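Local coordinates for protein L-ribulose 3-epimerase (Mesorhizobium loti, PDB 3VYL) that epimerises ketoses at C3, probably interconverting L-ribulose and L-xylulose most efficiently, at a manganese site in a TIM barrel, at residues Ser108-Gln114 / Arg151-Leu157; Ser242-Ile247 / Ile258-Trp263; Asp72-Ala76 / Gln122-Ser126. One frame throughout, in Å; residues are numbered along the deposited sequence.

Interaction 1 (Ser108-Gln114 / Arg151-Leu157); sequences SAGHGLQ and RFESNLL
G112 and E153 bring the two loops closest together, their CA atoms 4.1 Å apart, and G112 N donates to E153 O at 2.6 Å in a nearly straight bond (168°). The donor sits above the carbonyl plane of E153. A side chain at the backbone conformation of G112 would collide with the carbonyl oxygen of H111, which explains the glycine. A water joins the loops just beyond, donating to G112 O and R151 O and accepting from Q114 N. The extended side chain of E153 runs alongside H111, pointing the same way, and its OE1 accepts from H111 NE2 at 2.6 Å. The oxygen lies almost within the imidazole plane, while NE2 comes from the anti side of the carboxylate, tilted 27° out of its plane. H111 has its ring anti to the backbone N (chi1 -172°), which turns NE2 to the glutamate. At the other end L156 CD2 packs on A109 CB at 4.1 Å, while a second water ties S108 OG to S154 OG and L157 N. The ring of F152 stacks on F152 of the second subunit. These loops follow adjacent barrel strands, 102-104 and 143-147. With its main-chain carbonyl and its carboxylate both taken by the 108-114 loop, E153 is held by two bonds, its side chain about 7 Å from the manganese.

Interaction 2 (Ser242-Ile247 / Ile258-Trp263); sequences SFSSEI and IWRNLW
W263 lays its indole along S242, S244 and I247. At CB the torsion sets CG between the backbone N and the carbonyl carbon (chi1 51°), which swings the ring toward the loop 242-247. The first ring atom to meet that loop is CD1, passing 3.6 Å from S242 OG. Next to it NE1 donates to S242 OG at 3.0 Å; the bond is bent (134°), with the hydroxyl tilted out of the indole plane, and the same hydroxyl also bonds R212 O. Further along, the six-membered ring receives S244 CB over one face, a CH-pi contact with CB 3.8 Å from the ring centroid. The tip, CH2, ends against I247 CD1 at 3.5 Å, the methyl arriving at the ring edge and the two side chains crossing at about a right angle. In the TIM barrel this loop leaves the last strand, 238-240, directly after the manganese ligand E241, and the segment 258-263 comes back to it after helix 250-255. L269 of helix 266-292 and F214 also touch the indole. Beside S244, the amide of N261 packs against the backbone at S245 and the side chain of E246, where I247 N bonds S244 O to close a turn. I258 adds a further apolar contact: its CD1 meets F243 CB at 3.6 Å and its CG2 lies against S245. The ring of F243 meets H7 edge-to-face, with the F243 side chain about 6 Å from the manganese.

Interaction 3 (Asp72-Ala76 / Gln122-Ser126); sequences DISSA and QWNRS
S74 O is held by R125 and by a water. The straightest bond comes from R125 NE at 2.8 Å (169°), and a weak one is added by R125 NH2 at 3.3 Å. The carbonyl oxygen lies in the guanidinium plane, whereas NE stands above the plane of the carbonyl. The water donates to S74 O at 2.8 Å and accepts from R125 NH2, bridging the same pair. A bend about the CG-CD bond (chi3 -77°) folds the arginine back, so that its guanidinium is sandwiched between A76 CA over the centre of one face and Q122 N toward the rim of the other. With an alanine here instead of R125, S74 O would probably lose both guanidinium donors and a gap would open beside A76. S74 CB rests on Q122 CG at 3.3 Å and on S126 CB at 4.1 Å. The serine is presented by a type I turn from D72 to S75, closed by S75 N to D72 O; an Asx turn from D72 OD1 to S74 N fits as well, although the position of OD1 is less sure. Among its neighbours, the turn leads from strand 60-66 into helix 78-98, on whose L88 I73 packs, and it leans on the first turns of helix 120-139, where Q122 and S126 reach on to N155 and S108 of the loops beyond.

Overall arrangement
Interaction 1 is almost wholly buried, whereas interactions 2 and 3 are only partly buried. Interactions 1 and 3 abut, with a weak bond from G110 N to D72 OD2 among their contacts, so the loops after strands 60-66, 102-104 and 143-147 and the start of helix 120-139 form one continuous patch. Interaction 2 stands apart, about 21 Å from interaction 1 between centres, beside the last strand. Interactions 1 and 2 nonetheless both approach the manganese, and W259 NE1 bonds R151 O of the second subunit. Their chemistry differs accordingly: carboxylate, imidazole and bridging waters in interaction 1, an indole packed on serine and isoleucine in interaction 2, an arginine on a backbone carbonyl in interaction 3.

Interaction 1 (Ser108-Gln114 / Arg151-Leu157)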
loop_
_atom_site.group_PDB
_atom_site.type_symbol
_atom_site.label_atom_id
_atom_site.label_comp_id
_atom_site.label_asym_id
_atom_site.label_seq_id
_atom_site.Cartn_x
_atom_site.Cartn_y
_atom_site.Cartn_z
ATOM N N SER A 108 16.247 -28.553 1.806
ATOM C CA SER A 108 17.616 -28.182 2.185
ATOM C C SER A 108 18.006 -28.474 3.623
ATOM O O SER A 108 19.182 -28.385 3.975
ATOM C CB SER A 108 17.814 -26.692 1.934
ATOM O OG SER A 108 16.617 -25.982 2.209
ATOM N N ALA A 109 17.023 -28.781 4.460
ATOM C CA ALA A 109 17.232 -28.952 5.890
ATOM C C ALA A 109 15.921 -29.408 6.513
ATOM O O ALA A 109 14.893 -29.473 5.820
ATOM C CB ALA A 109 17.683 -27.643 6.505
ATOM N N GLY A 110 15.930 -29.741 7.800
ATOM C CA GLY A 110 14.699 -30.213 8.435
ATOM C C GLY A 110 13.605 -29.157 8.451
ATOM O O GLY A 110 13.877 -27.993 8.727
ATOM N N HIS A 111 12.378 -29.565 8.128
ATOM C CA HIS A 111 11.169 -28.734 8.303
ATOM C C HIS A 111 10.763 -28.635 9.755
ATOM O O HIS A 111 10.309 -29.611 10.359
ATOM C CB HIS A 111 10.005 -29.300 7.483
ATOM C CG HIS A 111 8.777 -28.402 7.449
ATOM N ND1 HIS A 111 7.558 -28.850 7.074
ATOM C CD2 HIS A 111 8.617 -27.051 7.753
ATOM C CE1 HIS A 111 6.670 -27.836 7.121
ATOM N NE2 HIS A 111 7.318 -26.740 7.544
ATOM N N GLY A 112 10.923 -27.458 10.340
ATOM C CA GLY A 112 10.540 -27.277 11.732
ATOM C C GLY A 112 11.389 -26.248 12.436
ATOM O O GLY A 112 12.359 -25.745 11.867
ATOM N N LEU A 113 11.011 -25.924 13.676
ATOM C CA LEU A 113 11.797 -25.028 14.507
ATOM C C LEU A 113 13.026 -25.765 15.007
ATOM O O LEU A 113 12.915 -26.813 15.640
ATOM C CB LEU A 113 10.976 -24.474 15.676
ATOM C CG LEU A 113 11.715 -23.540 16.655
ATOM C CD1 LEU A 113 12.419 -22.381 15.963
ATOM C CD2 LEU A 113 10.755 -23.000 17.699
ATOM N N GLN A 114 14.193 -25.210 14.706
ATOM C CA GLN A 114 15.461 -25.832 15.072
ATOM C C GLN A 114 15.951 -25.342 16.414
ATOM O O GLN A 114 15.729 -24.191 16.776
ATOM C CB GLN A 114 16.530 -25.569 14.006
ATOM C CG GLN A 114 16.175 -26.084 12.621
ATOM C CD GLN A 114 15.653 -27.503 12.620
ATOM O OE1 GLN A 114 14.700 -27.811 11.912
ATOM N NE2 GLN A 114 16.274 -28.378 13.409
ATOM N N ARG A 151 11.793 -18.242 9.553
ATOM C CA ARG A 151 12.683 -18.662 10.634
ATOM C C ARG A 151 12.192 -19.845 11.469
ATOM O O ARG A 151 13.003 -20.641 11.925
ATOM C CB ARG A 151 12.957 -17.486 11.552
ATOM C CG ARG A 151 11.708 -16.834 12.110
ATOM C CD ARG A 151 12.013 -15.436 12.582
ATOM N NE ARG A 151 12.441 -14.566 11.485
ATOM C CZ ARG A 151 12.783 -13.292 11.642
ATOM N NH1 ARG A 151 12.754 -12.734 12.857
ATOM N NH2 ARG A 151 13.152 -12.575 10.590
ATOM N N PHE A 152 10.875 -19.933 11.670
ATOM C CA PHE A 152 10.264 -20.977 12.499
ATOM C C PHE A 152 10.097 -22.326 11.800
ATOM O O PHE A 152 9.772 -23.317 12.457
ATOM C CB PHE A 152 8.902 -20.520 13.044
ATOM C CG PHE A 152 8.950 -19.208 13.794
ATOM C CD1 PHE A 152 9.422 -19.155 15.108
ATOM C CD2 PHE A 152 8.508 -18.042 13.196
ATOM C CE1 PHE A 152 9.464 -17.962 15.801
ATOM C CE2 PHE A 152 8.551 -16.836 13.882
ATOM C CZ PHE A 152 9.034 -16.790 15.185
ATOM N N GLU A 153 10.335 -22.384 10.509
ATOM C CA GLU A 153 10.230 -23.622 9.795
ATOM C C GLU A 153 11.542 -24.227 9.267
ATOM O O GLU A 153 11.603 -25.377 8.958
ATOM C CB GLU A 153 9.175 -23.477 8.736
ATOM C CG GLU A 153 7.861 -22.985 9.293
ATOM C CD GLU A 153 6.701 -23.300 8.422
ATOM O OE1 GLU A 153 6.785 -24.240 7.691
ATOM O OE2 GLU A 153 5.703 -22.615 8.433
ATOM N N SER A 154 12.579 -23.430 9.175
ATOM C CA SER A 154 13.897 -23.907 8.908
ATOM C C SER A 154 14.852 -22.894 9.447
ATOM O O SER A 154 14.497 -21.773 9.632
ATOM C CB SER A 154 14.138 -24.042 7.425
ATOM O OG SER A 154 15.414 -24.552 7.166
ATOM N N ASN A 155 16.081 -23.282 9.695
ATOM C CA ASN A 155 17.034 -22.311 10.125
ATOM C C ASN A 155 18.047 -21.950 9.099
ATOM O O ASN A 155 18.956 -21.242 9.371
ATOM C CB ASN A 155 17.684 -22.712 11.429
ATOM C CG ASN A 155 18.573 -23.887 11.298
ATOM O OD1 ASN A 155 18.524 -24.592 10.350
ATOM N ND2 ASN A 155 19.373 -24.101 12.268
ATOM N N LEU A 156 17.882 -22.437 7.896
ATOM C CA LEU A 156 18.896 -22.231 6.913
ATOM C C LEU A 156 18.546 -21.249 5.835
ATOM O O LEU A 156 19.128 -20.225 5.753
ATOM C CB LEU A 156 19.272 -23.565 6.284
ATOM C CG LEU A 156 20.613 -23.793 5.616
ATOM C CD1 LEU A 156 21.737 -23.548 6.564
ATOM C CD2 LEU A 156 20.668 -25.212 5.139
ATOM N N LEU A 157 17.594 -21.576 5.000
ATOM C CA LEU A 157 17.236 -20.678 3.934
ATOM C C LEU A 157 15.938 -19.988 4.163
ATOM O O LEU A 157 14.907 -20.527 3.898
ATOM C CB LEU A 157 17.153 -21.439 2.634
ATOM C CG LEU A 157 18.238 -22.410 2.262
ATOM C CD1 LEU A 157 17.878 -23.045 0.972
ATOM C CD2 LEU A 157 19.558 -21.735 2.115
HETATM O O HOH W 1 16.548 -24.342 4.315
HETATM O O HOH W 2 13.583 -23.257 12.303
#

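Interaction 2 (Ser242-Ile247 / Ile258-Trp263)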
loop_
_atom_site.group_PDB
_atom_site.type_symbol
_atom_site.label_atom_id
_atom_site.label_comp_id
_atom_site.label_asym_id
_atom_site.label_seq_id
_atom_site.Cartn_x
_atom_site.Cartn_y
_atom_site.Cartn_z
ATOM N N SER A 242 -3.306 -22.959 1.260
ATOM C CA SER A 242 -4.029 -22.601 2.468
ATOM C C SER A 242 -4.401 -23.868 3.204
ATOM O O SER A 242 -4.852 -24.790 2.603
ATOM C CB SER A 242 -5.270 -21.831 2.087
ATOM O OG SER A 242 -5.942 -21.320 3.183
ATOM N N PHE A 243 -4.251 -23.928 4.510
ATOM C CA PHE A 243 -4.532 -25.178 5.207
ATOM C C PHE A 243 -5.547 -25.032 6.341
ATOM O O PHE A 243 -5.768 -23.919 6.865
ATOM C CB PHE A 243 -3.229 -25.836 5.684
ATOM C CG PHE A 243 -2.226 -26.104 4.576
ATOM C CD1 PHE A 243 -2.586 -26.837 3.434
ATOM C CD2 PHE A 243 -0.915 -25.638 4.678
ATOM C CE1 PHE A 243 -1.661 -27.084 2.422
ATOM C CE2 PHE A 243 0.011 -25.889 3.672
ATOM C CZ PHE A 243 -0.359 -26.614 2.548
ATOM N N SER A 244 -6.176 -26.161 6.683
ATOM C CA SER A 244 -7.157 -26.261 7.769
ATOM C C SER A 244 -6.826 -27.417 8.696
ATOM O O SER A 244 -6.599 -28.553 8.241
ATOM C CB SER A 244 -8.571 -26.469 7.211
ATOM O OG SER A 244 -9.433 -27.096 8.157
ATOM N N SER A 245 -6.817 -27.111 9.994
ATOM C CA SER A 245 -6.650 -28.088 11.084
ATOM C C SER A 245 -7.535 -29.316 10.865
ATOM O O SER A 245 -7.112 -30.450 11.097
ATOM C CB SER A 245 -7.016 -27.428 12.419
ATOM O OG SER A 245 -6.406 -28.067 13.519
ATOM N N GLU A 246 -8.730 -29.071 10.382
ATOM C CA GLU A 246 -9.708 -30.082 10.096
ATOM C C GLU A 246 -9.281 -31.047 9.032
ATOM O O GLU A 246 -9.663 -32.183 9.058
ATOM C CB GLU A 246 -10.994 -29.421 9.697
ATOM C CG GLU A 246 -11.629 -28.601 10.801
ATOM C CD GLU A 246 -11.830 -29.374 12.068
ATOM O OE1 GLU A 246 -12.501 -28.886 12.978
ATOM O OE2 GLU A 246 -11.291 -30.474 12.161
ATOM N N ILE A 247 -8.561 -30.580 8.038
ATOM C CA ILE A 247 -8.153 -31.439 6.951
ATOM C C ILE A 247 -6.743 -32.030 6.982
ATOM O O ILE A 247 -6.541 -33.168 6.642
ATOM C CB ILE A 247 -8.382 -30.717 5.638
ATOM C CG1 ILE A 247 -9.847 -30.417 5.495
ATOM C CG2 ILE A 247 -7.914 -31.559 4.489
ATOM C CD1 ILE A 247 -10.136 -29.301 4.542
ATOM N N ILE A 258 -1.072 -24.551 12.877
ATOM C CA ILE A 258 -2.447 -24.227 12.535
ATOM C C ILE A 258 -3.331 -24.513 13.738
ATOM O O ILE A 258 -3.699 -25.665 13.994
ATOM C CB ILE A 258 -2.960 -25.026 11.329
ATOM C CG1 ILE A 258 -1.972 -24.941 10.175
ATOM C CG2 ILE A 258 -4.355 -24.548 10.922
ATOM C CD1 ILE A 258 -2.201 -26.028 9.157
ATOM N N TRP A 259 -3.673 -23.450 14.454
ATOM C CA TRP A 259 -4.398 -23.531 15.704
ATOM C C TRP A 259 -5.834 -23.161 15.520
ATOM O O TRP A 259 -6.691 -23.484 16.353
ATOM C CB TRP A 259 -3.784 -22.548 16.678
ATOM C CG TRP A 259 -2.314 -22.760 16.917
ATOM C CD1 TRP A 259 -1.324 -21.788 17.029
ATOM C CD2 TRP A 259 -1.610 -24.046 17.097
ATOM N NE1 TRP A 259 -0.101 -22.366 17.274
ATOM C CE2 TRP A 259 -0.206 -23.716 17.322
ATOM C CE3 TRP A 259 -1.994 -25.383 17.094
ATOM C CZ2 TRP A 259 0.748 -24.692 17.538
ATOM C CZ3 TRP A 259 -1.019 -26.355 17.313
ATOM C CH2 TRP A 259 0.315 -26.018 17.527
ATOM N N ARG A 260 -6.098 -22.445 14.439
ATOM C CA ARG A 260 -7.410 -21.915 14.170
ATOM C C ARG A 260 -7.623 -22.007 12.684
ATOM O O ARG A 260 -6.676 -21.905 11.900
ATOM C CB ARG A 260 -7.551 -20.467 14.675
ATOM C CG ARG A 260 -6.627 -19.472 14.015
ATOM C CD ARG A 260 -6.538 -18.149 14.752
ATOM N NE ARG A 260 -5.585 -17.297 14.042
ATOM C CZ ARG A 260 -5.913 -16.276 13.256
ATOM N NH1 ARG A 260 -7.183 -15.919 13.106
ATOM N NH2 ARG A 260 -4.961 -15.596 12.646
ATOM N N ASN A 261 -8.863 -22.238 12.291
ATOM C CA ASN A 261 -9.162 -22.361 10.890
ATOM C C ASN A 261 -9.942 -21.165 10.374
ATOM O O ASN A 261 -10.949 -20.730 10.968
ATOM C CB ASN A 261 -9.845 -23.699 10.600
ATOM C CG ASN A 261 -8.923 -24.878 10.850
ATOM O OD1 ASN A 261 -7.718 -24.801 10.583
ATOM N ND2 ASN A 261 -9.478 -25.976 11.361
ATOM N N LEU A 262 -9.441 -20.632 9.266
ATOM C CA LEU A 262 -9.900 -19.365 8.732
ATOM C C LEU A 262 -10.995 -19.529 7.689
ATOM O O LEU A 262 -11.616 -18.556 7.277
ATOM C CB LEU A 262 -8.704 -18.597 8.164
ATOM C CG LEU A 262 -7.885 -17.846 9.215
ATOM C CD1 LEU A 262 -7.184 -18.791 10.178
ATOM C CD2 LEU A 262 -6.869 -16.962 8.514
ATOM N N TRP A 263 -11.216 -20.770 7.274
ATOM C CA TRP A 263 -12.286 -21.114 6.359
ATOM C C TRP A 263 -12.857 -22.452 6.726
ATOM O O TRP A 263 -12.255 -23.215 7.482
ATOM C CB TRP A 263 -11.784 -21.120 4.910
ATOM C CG TRP A 263 -10.531 -21.937 4.699
ATOM C CD1 TRP A 263 -9.217 -21.492 4.736
ATOM C CD2 TRP A 263 -10.433 -23.379 4.414
ATOM N NE1 TRP A 263 -8.339 -22.520 4.498
ATOM C CE2 TRP A 263 -8.994 -23.676 4.303
ATOM C CE3 TRP A 263 -11.354 -24.415 4.235
ATOM C CZ2 TRP A 263 -8.523 -24.954 4.031
ATOM C CZ3 TRP A 263 -10.860 -25.707 3.970
ATOM C CH2 TRP A 263 -9.482 -25.967 3.874
#

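Interaction 3 (Asp72-Ala76 / Gln122-Ser126)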
loop_
_atom_site.group_PDB
_atom_site.type_symbol
_atom_site.label_atom_id
_atom_site.label_comp_id
_atom_site.label_asym_id
_atom_site.label_seq_id
_atom_site.Cartn_x
_atom_site.Cartn_y
_atom_site.Cartn_z
ATOM N N ASP A 72 17.310 -35.094 8.081
ATOM C CA ASP A 72 17.884 -33.846 7.672
ATOM C C ASP A 72 19.257 -33.961 7.036
ATOM O O ASP A 72 20.232 -34.241 7.681
ATOM C CB ASP A 72 17.969 -32.939 8.872
ATOM C CG ASP A 72 18.504 -31.614 8.529
ATOM O OD1 ASP A 72 19.025 -31.483 7.441
ATOM O OD2 ASP A 72 18.410 -30.701 9.326
ATOM N N ILE A 73 19.323 -33.601 5.775
ATOM C CA ILE A 73 20.504 -33.719 4.945
ATOM C C ILE A 73 21.607 -32.760 5.296
ATOM O O ILE A 73 22.658 -32.822 4.736
ATOM C CB ILE A 73 20.193 -33.559 3.453
ATOM C CG1 ILE A 73 19.624 -32.198 3.149
ATOM C CG2 ILE A 73 19.174 -34.559 3.015
ATOM C CD1 ILE A 73 19.311 -32.054 1.700
ATOM N N SER A 74 21.317 -31.810 6.152
ATOM C CA SER A 74 22.319 -30.929 6.690
ATOM C C SER A 74 22.928 -31.416 7.971
ATOM O O SER A 74 23.843 -30.836 8.441
ATOM C CB SER A 74 21.707 -29.567 6.925
ATOM O OG SER A 74 20.479 -29.707 7.568
ATOM N N SER A 75 22.419 -32.492 8.500
ATOM C CA SER A 75 22.901 -32.982 9.751
ATOM C C SER A 75 24.309 -33.517 9.717
ATOM O O SER A 75 24.743 -34.071 8.744
ATOM C CB SER A 75 21.977 -34.053 10.251
ATOM O OG SER A 75 22.526 -34.608 11.399
ATOM N N ALA A 76 25.025 -33.321 10.802
ATOM C CA ALA A 76 26.331 -33.903 10.994
ATOM C C ALA A 76 26.239 -35.403 11.070
ATOM O O ALA A 76 27.125 -36.094 10.635
ATOM C CB ALA A 76 26.972 -33.349 12.225
ATOM N N GLN A 122 26.903 -26.941 8.195
ATOM C CA GLN A 122 25.527 -27.331 7.865
ATOM C C GLN A 122 25.211 -26.885 6.439
ATOM O O GLN A 122 24.731 -27.678 5.624
ATOM C CB GLN A 122 24.539 -26.706 8.856
ATOM C CG GLN A 122 23.075 -27.081 8.650
ATOM C CD GLN A 122 22.128 -26.081 9.283
ATOM O OE1 GLN A 122 22.560 -25.119 9.918
ATOM N NE2 GLN A 122 20.832 -26.290 9.096
ATOM N N TRP A 123 25.510 -25.616 6.154
ATOM C CA TRP A 123 25.370 -25.032 4.818
ATOM C C TRP A 123 26.051 -25.866 3.758
ATOM O O TRP A 123 25.401 -26.337 2.818
ATOM C CB TRP A 123 25.924 -23.605 4.820
ATOM C CG TRP A 123 25.671 -22.819 3.557
ATOM C CD1 TRP A 123 26.362 -22.901 2.352
ATOM C CD2 TRP A 123 24.652 -21.783 3.341
ATOM N NE1 TRP A 123 25.852 -22.022 1.435
ATOM C CE2 TRP A 123 24.823 -21.323 1.961
ATOM C CE3 TRP A 123 23.648 -21.218 4.122
ATOM C CZ2 TRP A 123 24.021 -20.330 1.412
ATOM C CZ3 TRP A 123 22.842 -20.223 3.556
ATOM C CH2 TRP A 123 23.024 -19.795 2.233
ATOM N N ASN A 124 27.364 -26.070 3.916
ATOM C CA ASN A 124 28.167 -26.811 2.934
ATOM C C ASN A 124 27.690 -28.262 2.713
ATOM O O ASN A 124 27.620 -28.723 1.567
ATOM C CB ASN A 124 29.669 -26.750 3.275
ATOM C CG ASN A 124 30.218 -25.316 3.342
ATOM O OD1 ASN A 124 29.788 -24.413 2.604
ATOM N ND2 ASN A 124 31.179 -25.106 4.236
ATOM N N ARG A 125 27.344 -28.959 3.798
ATOM C CA ARG A 125 26.826 -30.333 3.715
ATOM C C ARG A 125 25.596 -30.413 2.818
ATOM O O ARG A 125 25.545 -31.222 1.882
ATOM C CB ARG A 125 26.476 -30.889 5.103
ATOM C CG ARG A 125 27.657 -31.279 5.975
ATOM C CD ARG A 125 27.217 -32.127 7.167
ATOM N NE ARG A 125 26.600 -31.341 8.242
ATOM C CZ ARG A 125 27.263 -30.727 9.221
ATOM N NH1 ARG A 125 28.578 -30.779 9.282
ATOM N NH2 ARG A 125 26.602 -30.043 10.139
ATOM N N SER A 126 24.614 -29.564 3.117
ATOM C CA SER A 126 23.360 -29.511 2.367
ATOM C C SER A 126 23.604 -29.204 0.887
ATOM O O SER A 126 23.048 -29.865 0.001
ATOM C CB SER A 126 22.412 -28.475 2.985
ATOM O OG SER A 126 21.106 -28.607 2.445
HETATM O O HOH W 3 23.486 -29.752 10.980
#